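Local structure of N-(5'-phosphoribosyl)anthranilate isomerase (Pyrococcus furiosus, 4AAJ) at residues Cys26-Leu31 / Asp42-Val47; Leu31-Ile36 / Gly209-Lys214; Asn183-Glu188 / Val216-Arg221. The protein catalyses the isomerisation of N-(5-phospho-beta-D-ribosyl)anthranilate to 1-(2-carboxyphenylamino)-1-deoxy-D-ribulose 5-phosphate in tryptophan biosynthesis. One frame throughout, in Å; residues are numbered along the deposited sequence.

Contact 1: Cys26-Leu31 / Asp42-Val47. With SO4 (sulfate ion), chain D.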
loop_
_atom_site.group_PDB
_atom_site.type_symbol
_atom_site.label_atom_id
_atom_site.label_comp_id
_atom_site.label_asym_id
_atom_site.label_seq_id
_atom_site.Cartn_x
_atom_site.Cartn_y
_atom_site.Cartn_z
ATOM N N CYS A 26 4.684 -4.742 2.203
ATOM C CA CYS A 26 3.463 -5.341 1.667
ATOM C C CYS A 26 3.650 -6.794 1.233
ATOM O O CYS A 26 4.763 -7.223 0.935
ATOM C CB CYS A 26 2.948 -4.525 0.471
ATOM S SG CYS A 26 1.211 -4.881 0.132
ATOM N N GLY A 27 2.546 -7.530 1.205
ATOM C CA GLY A 27 2.507 -8.869 0.617
ATOM C C GLY A 27 3.182 -9.943 1.436
ATOM O O GLY A 27 3.973 -10.724 0.904
ATOM N N ILE A 28 2.897 -9.976 2.734
ATOM C CA ILE A 28 3.377 -11.097 3.565
ATOM C C ILE A 28 2.409 -12.280 3.509
ATOM O O ILE A 28 1.189 -12.111 3.313
ATOM C CB ILE A 28 3.694 -10.670 5.027
ATOM C CG1 ILE A 28 2.429 -10.191 5.747
ATOM C CG2 ILE A 28 4.821 -9.640 5.055
ATOM C CD1 ILE A 28 2.610 -10.030 7.254
ATOM N N LYS A 29 2.952 -13.490 3.672
ATOM C CA LYS A 29 2.172 -14.703 3.491
ATOM C C LYS A 29 2.141 -15.620 4.715
ATOM O O LYS A 29 1.424 -16.621 4.716
ATOM C CB LYS A 29 2.679 -15.490 2.282
ATOM C CG LYS A 29 2.620 -14.720 0.969
ATOM C CD LYS A 29 3.052 -15.582 -0.210
ATOM C CE LYS A 29 1.947 -16.545 -0.612
ATOM N NZ LYS A 29 2.221 -17.133 -1.951
ATOM N N SER A 30 2.890 -15.269 5.754
ATOM C CA SER A 30 2.983 -16.129 6.936
ATOM C C SER A 30 3.112 -15.316 8.210
ATOM O O SER A 30 3.585 -14.173 8.192
ATOM C CB SER A 30 4.204 -17.043 6.813
ATOM O OG SER A 30 5.384 -16.272 6.683
ATOM N N LEU A 31 2.719 -15.932 9.321
ATOM C CA LEU A 31 3.018 -15.392 10.648
ATOM C C LEU A 31 4.520 -15.169 10.865
ATOM O O LEU A 31 4.917 -14.234 11.559
ATOM C CB LEU A 31 2.415 -16.280 11.749
ATOM C CG LEU A 31 0.882 -16.377 11.764
ATOM C CD1 LEU A 31 0.400 -17.614 12.520
ATOM C CD2 LEU A 31 0.257 -15.120 12.344
ATOM N N ASP A 42 5.972 0.153 9.921
ATOM C CA ASP A 42 4.801 0.823 10.476
ATOM C C ASP A 42 3.500 0.090 10.126
ATOM O O ASP A 42 2.498 0.187 10.832
ATOM C CB ASP A 42 4.735 2.268 9.976
ATOM C CG ASP A 42 5.952 3.093 10.396
ATOM O OD1 ASP A 42 6.184 3.220 11.617
ATOM O OD2 ASP A 42 6.678 3.589 9.507
ATOM N N ALA A 43 3.517 -0.624 9.009
ATOM C CA ALA A 43 2.334 -1.359 8.567
ATOM C C ALA A 43 2.748 -2.496 7.651
ATOM O O ALA A 43 3.867 -2.524 7.136
ATOM C CB ALA A 43 1.338 -0.431 7.864
ATOM N N THR A 44 1.827 -3.431 7.438
ATOM C CA THR A 44 2.065 -4.518 6.491
ATOM C C THR A 44 0.764 -4.750 5.713
ATOM O O THR A 44 -0.217 -4.012 5.885
ATOM C CB THR A 44 2.592 -5.801 7.206
ATOM O OG1 THR A 44 3.026 -6.764 6.235
ATOM C CG2 THR A 44 1.533 -6.431 8.108
ATOM N N GLY A 45 0.756 -5.766 4.847
ATOM C CA GLY A 45 -0.412 -6.030 4.028
ATOM C C GLY A 45 -0.451 -7.488 3.628
ATOM O O GLY A 45 0.606 -8.137 3.512
ATOM N N VAL A 46 -1.668 -8.001 3.498
ATOM C CA VAL A 46 -1.896 -9.367 3.011
ATOM C C VAL A 46 -2.764 -9.281 1.763
ATOM O O VAL A 46 -3.750 -8.544 1.743
ATOM C CB VAL A 46 -2.528 -10.298 4.069
ATOM C CG1 VAL A 46 -1.536 -10.589 5.201
ATOM C CG2 VAL A 46 -3.852 -9.771 4.617
ATOM N N VAL A 47 -2.380 -10.023 0.729
ATOM C CA VAL A 47 -3.095 -9.993 -0.551
ATOM C C VAL A 47 -4.124 -11.130 -0.571
ATOM O O VAL A 47 -3.788 -12.290 -0.313
ATOM C CB VAL A 47 -2.123 -10.129 -1.759
ATOM C CG1 VAL A 47 -2.885 -10.203 -3.091
ATOM C CG2 VAL A 47 -1.096 -8.998 -1.767
HETATM S S SO4 D . 3.482 -19.558 9.547
HETATM O O1 SO4 D . 2.160 -18.909 9.370
HETATM O O2 SO4 D . 3.447 -20.348 10.795
HETATM O O3 SO4 D . 4.579 -18.577 9.654
HETATM O O4 SO4 D . 3.729 -20.439 8.381
HETATM O O HOH W 1 0.228 -11.371 0.855
#
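Two consecutive amides, Gly27 N and Ile28 N, converge on the carbonyl oxygen of Gly45 and fasten the loop that leaves the first strand of the TIM barrel, 22-25, to the second, 43-47. The bond from Ile28 N to Gly45 O is 3.0 Å long and runs close to the C=O axis (C=O...N 168°), whereas the bond from Gly27 N to the same oxygen is weak and bent (123° at the hydrogen). A water bridges the two backbones where they diverge, donating to Ile28 O (2.7 Å) and accepting from Val47 N (2.9 Å).

The apolar part centres on Ile28. Its CG1 sits between the backbone N and carbonyl carbon (chi1 64°), and its side chain crosses that of Thr44 at about a right angle. CG1, CG2 and CD1 all pack round Thr44 OG1, CD1 nearest at 3.4 Å; the hydroxyl is hydrogen-bonded to Ile25 O. Val46 CG1 packs against Ile28 O (3.6 Å) and lies 4.0 Å from Ile28 CG1.

At the far end of the loop, Ser30 is the N-cap of helix 31-38, its OG bonded to Glu33 N, and Leu31 N gives a 3.0 Å hydrogen bond to O1 of a sulfate, probably from the crystallisation liquor. Buried main-chain polar atoms are thus paired, directly at Gly45 O and through water at Ile28 O and Val47 N, while side chains supply the apolar packing.

Contact 2: Leu31-Ile36 / Gly209-Lys214. With SO4 (sulfate ion), chain D.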
loop_
_atom_site.group_PDB
_atom_site.type_symbol
_atom_site.label_atom_id
_atom_site.label_comp_id
_atom_site.label_asym_id
_atom_site.label_seq_id
_atom_site.Cartn_x
_atom_site.Cartn_y
_atom_site.Cartn_z
ATOM N N LEU A 31 2.719 -15.932 9.321
ATOM C CA LEU A 31 3.018 -15.392 10.648
ATOM C C LEU A 31 4.520 -15.169 10.865
ATOM O O LEU A 31 4.917 -14.234 11.559
ATOM C CB LEU A 31 2.415 -16.280 11.749
ATOM C CG LEU A 31 0.882 -16.377 11.764
ATOM C CD1 LEU A 31 0.400 -17.614 12.520
ATOM C CD2 LEU A 31 0.257 -15.120 12.344
ATOM N N GLU A 32 5.352 -16.012 10.249
ATOM C CA GLU A 32 6.805 -15.843 10.310
ATOM C C GLU A 32 7.244 -14.511 9.690
ATOM O O GLU A 32 8.031 -13.765 10.278
ATOM C CB GLU A 32 7.515 -17.030 9.632
ATOM C CG GLU A 32 9.021 -17.085 9.847
ATOM C CD GLU A 32 9.429 -17.486 11.263
ATOM O OE1 GLU A 32 8.549 -17.654 12.141
ATOM O OE2 GLU A 32 10.649 -17.632 11.500
ATOM N N GLU A 33 6.705 -14.207 8.512
ATOM C CA GLU A 33 6.989 -12.940 7.841
ATOM C C GLU A 33 6.415 -11.752 8.619
ATOM O O GLU A 33 7.001 -10.685 8.632
ATOM C CB GLU A 33 6.446 -12.964 6.414
ATOM C CG GLU A 33 7.389 -13.620 5.414
ATOM C CD GLU A 33 6.810 -13.664 4.014
ATOM O OE1 GLU A 33 5.654 -14.101 3.864
ATOM O OE2 GLU A 33 7.513 -13.272 3.058
ATOM N N LEU A 34 5.278 -11.963 9.277
ATOM C CA LEU A 34 4.700 -10.937 10.149
ATOM C C LEU A 34 5.696 -10.530 11.240
ATOM O O LEU A 34 5.939 -9.350 11.452
ATOM C CB LEU A 34 3.369 -11.411 10.750
ATOM C CG LEU A 34 2.706 -10.503 11.803
ATOM C CD1 LEU A 34 2.308 -9.153 11.200
ATOM C CD2 LEU A 34 1.497 -11.179 12.417
ATOM N N GLU A 35 6.291 -11.518 11.903
ATOM C CA GLU A 35 7.255 -11.247 12.973
ATOM C C GLU A 35 8.449 -10.421 12.501
ATOM O O GLU A 35 8.874 -9.497 13.181
ATOM C CB GLU A 35 7.700 -12.556 13.624
ATOM C CG GLU A 35 6.632 -13.135 14.541
ATOM C CD GLU A 35 6.851 -14.595 14.892
ATOM O OE1 GLU A 35 7.820 -15.206 14.382
ATOM O OE2 GLU A 35 6.042 -15.132 15.681
ATOM N N ILE A 36 8.967 -10.758 11.327
ATOM C CA ILE A 36 10.051 -10.019 10.688
ATOM C C ILE A 36 9.683 -8.544 10.439
ATOM O O ILE A 36 10.432 -7.644 10.836
ATOM C CB ILE A 36 10.486 -10.713 9.370
ATOM C CG1 ILE A 36 10.917 -12.166 9.646
ATOM C CG2 ILE A 36 11.609 -9.943 8.698
ATOM C CD1 ILE A 36 10.970 -13.056 8.416
ATOM N N GLY A 209 11.085 -15.273 -2.740
ATOM C CA GLY A 209 9.661 -15.068 -2.449
ATOM C C GLY A 209 9.303 -15.011 -0.972
ATOM O O GLY A 209 8.153 -15.257 -0.595
ATOM N N ILE A 210 10.290 -14.700 -0.134
ATOM C CA ILE A 210 10.086 -14.581 1.311
ATOM C C ILE A 210 10.803 -13.322 1.801
ATOM O O ILE A 210 11.937 -13.058 1.406
ATOM C CB ILE A 210 10.605 -15.830 2.077
ATOM C CG1 ILE A 210 9.983 -17.116 1.516
ATOM C CG2 ILE A 210 10.310 -15.720 3.573
ATOM C CD1 ILE A 210 10.774 -18.374 1.810
ATOM N N LYS A 211 10.135 -12.540 2.649
ATOM C CA LYS A 211 10.723 -11.316 3.199
ATOM C C LYS A 211 12.011 -11.606 3.974
ATOM O O LYS A 211 12.029 -12.461 4.856
ATOM C CB LYS A 211 9.715 -10.562 4.080
ATOM C CG LYS A 211 8.947 -9.448 3.366
ATOM C CD LYS A 211 8.004 -9.974 2.301
ATOM C CE LYS A 211 7.364 -8.826 1.532
ATOM N NZ LYS A 211 6.672 -9.316 0.316
ATOM N N ASP A 212 13.080 -10.897 3.620
ATOM C CA ASP A 212 14.403 -11.105 4.214
ATOM C C ASP A 212 14.631 -10.128 5.358
ATOM O O ASP A 212 14.573 -8.915 5.145
ATOM C CB ASP A 212 15.491 -10.925 3.152
ATOM C CG ASP A 212 16.898 -11.046 3.723
ATOM O OD1 ASP A 212 17.369 -12.189 3.888
ATOM O OD2 ASP A 212 17.536 -10.002 3.991
ATOM N N PRO A 213 14.912 -10.645 6.574
ATOM C CA PRO A 213 15.075 -9.787 7.754
ATOM C C PRO A 213 16.130 -8.694 7.604
ATOM O O PRO A 213 15.949 -7.585 8.120
ATOM C CB PRO A 213 15.470 -10.780 8.855
ATOM C CG PRO A 213 14.856 -12.065 8.418
ATOM C CD PRO A 213 15.023 -12.073 6.928
ATOM N N LYS A 214 17.217 -8.995 6.898
ATOM C CA LYS A 214 18.288 -8.019 6.708
ATOM C C LYS A 214 17.927 -6.959 5.667
ATOM O O LYS A 214 18.275 -5.790 5.831
ATOM C CB LYS A 214 19.618 -8.707 6.378
ATOM C CG LYS A 214 20.274 -9.351 7.593
ATOM C CD LYS A 214 21.358 -10.345 7.200
ATOM C CE LYS A 214 21.919 -11.049 8.426
ATOM N NZ LYS A 214 22.712 -12.254 8.063
HETATM S S SO4 D . 3.482 -19.558 9.547
HETATM O O1 SO4 D . 2.160 -18.909 9.370
HETATM O O2 SO4 D . 3.447 -20.348 10.795
HETATM O O3 SO4 D . 4.579 -18.577 9.654
HETATM O O4 SO4 D . 3.729 -20.439 8.381
#
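Lys211 N gives a short, nearly straight hydrogen bond to Glu33 OE2 (2.8 Å, 169° at the hydrogen), tying the first helix of the TIM barrel, 31-38, to the segment that leads into the last one, 213-225. The amide uses the anti lone pair of OE2, on the side away from OE1; OE1 itself accepts from Lys29 N, so the carboxylate is gripped through both oxygens, and a long, weak ion pair with Arg54 also reaches OE2. Beyond CG the Glu33 chain is extended, and it crosses Ile210 at about a right angle, with Ile210 CG2 3.8 Å from OE2.

The aliphatic CD of Lys211 touches Glu33 OE2 at 3.4 Å, but NZ, 4.9 Å from that oxygen and not in contact with it, is held in a salt bridge with Glu206 and by hydrogen bonds to Ser202 OG, Cys26 O and Gly27 O.

One turn on, Ile36 makes the apolar half. CG2, set opposite its own backbone N, touches Pro213 CA at 3.6 Å and the proline ring at CG, while CD1 approaches Lys211 O. The helix start also faces the sulfate: Glu32 N donates to its O3 over 2.7 Å.

Contact 3: Asn183-Glu188 / Val216-Arg221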
loop_
_atom_site.group_PDB
_atom_site.type_symbol
_atom_site.label_atom_id
_atom_site.label_comp_id
_atom_site.label_asym_id
_atom_site.label_seq_id
_atom_site.Cartn_x
_atom_site.Cartn_y
_atom_site.Cartn_z
ATOM N N ASN A 183 13.711 -0.344 -3.453
ATOM C CA ASN A 183 14.650 -1.191 -2.714
ATOM C C ASN A 183 15.640 -0.290 -1.982
ATOM O O ASN A 183 15.593 0.930 -2.149
ATOM C CB ASN A 183 15.361 -2.173 -3.656
ATOM C CG ASN A 183 16.082 -1.478 -4.802
ATOM O OD1 ASN A 183 16.725 -0.442 -4.618
ATOM N ND2 ASN A 183 15.985 -2.056 -5.989
ATOM N N ALA A 184 16.531 -0.879 -1.184
ATOM C CA ALA A 184 17.491 -0.107 -0.381
ATOM C C ALA A 184 18.385 0.826 -1.208
ATOM O O ALA A 184 18.834 1.864 -0.717
ATOM C CB ALA A 184 18.336 -1.041 0.471
ATOM N N GLU A 185 18.619 0.456 -2.466
ATOM C CA GLU A 185 19.540 1.179 -3.347
ATOM C C GLU A 185 18.917 2.423 -3.981
ATOM O O GLU A 185 19.637 3.322 -4.431
ATOM C CB GLU A 185 20.083 0.247 -4.442
ATOM C CG GLU A 185 20.626 -1.088 -3.939
ATOM C CD GLU A 185 21.803 -0.936 -2.990
ATOM O OE1 GLU A 185 22.880 -0.476 -3.431
ATOM O OE2 GLU A 185 21.657 -1.286 -1.799
ATOM N N ASN A 186 17.586 2.474 -4.015
ATOM C CA ASN A 186 16.878 3.581 -4.655
ATOM C C ASN A 186 15.906 4.337 -3.745
ATOM O O ASN A 186 15.461 5.428 -4.094
ATOM C CB ASN A 186 16.168 3.108 -5.939
ATOM C CG ASN A 186 15.046 2.110 -5.670
ATOM O OD1 ASN A 186 14.503 2.039 -4.569
ATOM N ND2 ASN A 186 14.691 1.337 -6.687
ATOM N N VAL A 187 15.586 3.754 -2.589
ATOM C CA VAL A 187 14.578 4.319 -1.678
ATOM C C VAL A 187 14.917 5.740 -1.218
ATOM O O VAL A 187 14.052 6.621 -1.212
ATOM C CB VAL A 187 14.273 3.387 -0.470
ATOM C CG1 VAL A 187 15.502 3.178 0.410
ATOM C CG2 VAL A 187 13.103 3.918 0.349
ATOM N N GLU A 188 16.180 5.959 -0.861
ATOM C CA GLU A 188 16.629 7.261 -0.362
ATOM C C GLU A 188 16.484 8.359 -1.418
ATOM O O GLU A 188 16.097 9.485 -1.102
ATOM C CB GLU A 188 18.066 7.176 0.156
ATOM C CG GLU A 188 18.242 6.164 1.282
ATOM C CD GLU A 188 19.523 6.359 2.072
ATOM O OE1 GLU A 188 20.588 6.569 1.452
ATOM O OE2 GLU A 188 19.462 6.291 3.318
ATOM N N VAL A 216 14.696 -6.105 4.942
ATOM C CA VAL A 216 13.645 -5.364 5.657
ATOM C C VAL A 216 14.250 -4.299 6.575
ATOM O O VAL A 216 13.908 -3.118 6.468
ATOM C CB VAL A 216 12.711 -6.313 6.459
ATOM C CG1 VAL A 216 11.812 -5.535 7.417
ATOM C CG2 VAL A 216 11.868 -7.162 5.519
ATOM N N GLU A 217 15.161 -4.717 7.454
ATOM C CA GLU A 217 15.805 -3.811 8.410
ATOM C C GLU A 217 16.561 -2.675 7.714
ATOM O O GLU A 217 16.469 -1.519 8.128
ATOM C CB GLU A 217 16.735 -4.601 9.346
ATOM C CG GLU A 217 17.367 -3.794 10.475
ATOM C CD GLU A 217 18.609 -3.030 10.043
ATOM O OE1 GLU A 217 19.390 -3.557 9.214
ATOM O OE2 GLU A 217 18.810 -1.898 10.536
ATOM N N GLU A 218 17.300 -3.016 6.658
ATOM C CA GLU A 218 18.060 -2.045 5.870
ATOM C C GLU A 218 17.148 -1.047 5.156
ATOM O O GLU A 218 17.370 0.165 5.227
ATOM C CB GLU A 218 18.937 -2.771 4.850
ATOM C CG GLU A 218 19.956 -1.892 4.143
ATOM C CD GLU A 218 20.584 -2.578 2.943
ATOM O OE1 GLU A 218 20.373 -3.798 2.765
ATOM O OE2 GLU A 218 21.292 -1.893 2.173
ATOM N N PHE A 219 16.124 -1.563 4.472
ATOM C CA PHE A 219 15.177 -0.707 3.764
ATOM C C PHE A 219 14.525 0.301 4.703
ATOM O O PHE A 219 14.492 1.496 4.410
ATOM C CB PHE A 219 14.092 -1.535 3.063
ATOM C CG PHE A 219 13.158 -0.710 2.213
ATOM C CD1 PHE A 219 12.072 -0.045 2.783
ATOM C CD2 PHE A 219 13.368 -0.593 0.844
ATOM C CE1 PHE A 219 11.217 0.722 2.003
ATOM C CE2 PHE A 219 12.512 0.169 0.062
ATOM C CZ PHE A 219 11.436 0.823 0.642
ATOM N N VAL A 220 14.000 -0.189 5.821
ATOM C CA VAL A 220 13.299 0.664 6.775
ATOM C C VAL A 220 14.255 1.721 7.330
ATOM O O VAL A 220 13.933 2.910 7.329
ATOM C CB VAL A 220 12.630 -0.154 7.908
ATOM C CG1 VAL A 220 11.986 0.760 8.940
ATOM C CG2 VAL A 220 11.582 -1.101 7.339
ATOM N N ARG A 221 15.439 1.282 7.766
ATOM C CA ARG A 221 16.447 2.181 8.338
ATOM C C ARG A 221 16.807 3.314 7.378
ATOM O O ARG A 221 16.766 4.487 7.757
ATOM C CB ARG A 221 17.703 1.398 8.746
ATOM C CG ARG A 221 18.679 2.174 9.623
ATOM C CD ARG A 221 19.969 1.397 9.875
ATOM N NE ARG A 221 20.784 1.257 8.664
ATOM C CZ ARG A 221 21.071 0.101 8.069
ATOM N NH1 ARG A 221 20.631 -1.044 8.573
ATOM N NH2 ARG A 221 21.814 0.087 6.968
#
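The backbones come closest at Ala184 and Phe219, whose CA atoms are 4.8 Å apart, where the turn entering helix 187-194 rests on the last helix, 213-225. The two helices are neighbours in the outer layer of the TIM barrel.

Phe219 carries most of the packing. Its CG is anti to the backbone N (chi1 -175°), which directs the ring edge at the main chain of Asn183 and Ala184: CD2 is 3.6 Å from Asn183 C, and Asn183 N lies in the ring plane. Val187 packs over one face, CG2 nearest at 3.5 Å from CZ, with CG1 farther off over the same face. Val199 and Val201 of the barrel strand 198-201 also touch this ring.

Toward solvent the chemistry changes. The extended Glu218 brings OE2 to 3.5 Å from the methyl of Ala184, and Glu185 OE2 stands 4.0 Å from Glu218 OE2, the carboxylate planes turned 71° apart. Arg222, in a salt bridge with Glu218 and a hydrogen bond with Ala184 O, would ease the repulsion. The turn is braced internally: Asn183 O accepts from both Asn186 N and Val187 N, and Asn183 N donates to Asn186 OD1 over 2.7 Å.

Contact 1 is wholly buried, about 10 Å from the chain centre, whereas contacts 2 and 3, centred about 17 and 16 Å from the chain centre, are only partly buried. Their chemistry differs in parallel: contact 1 relies on main-chain bonds to a barrel strand, contact 2 on a side chain holding a backbone amide, and contact 3 on aromatic packing bordered by charges. Contacts 1 and 2 share Leu31 and the sulfate, and the Lys211 ammonium spans the two. Contacts 2 and 3 both use helix 213-225 and touch where Val216 CG2 meets Ile36 and Lys211. Contacts 1 and 3 do not touch.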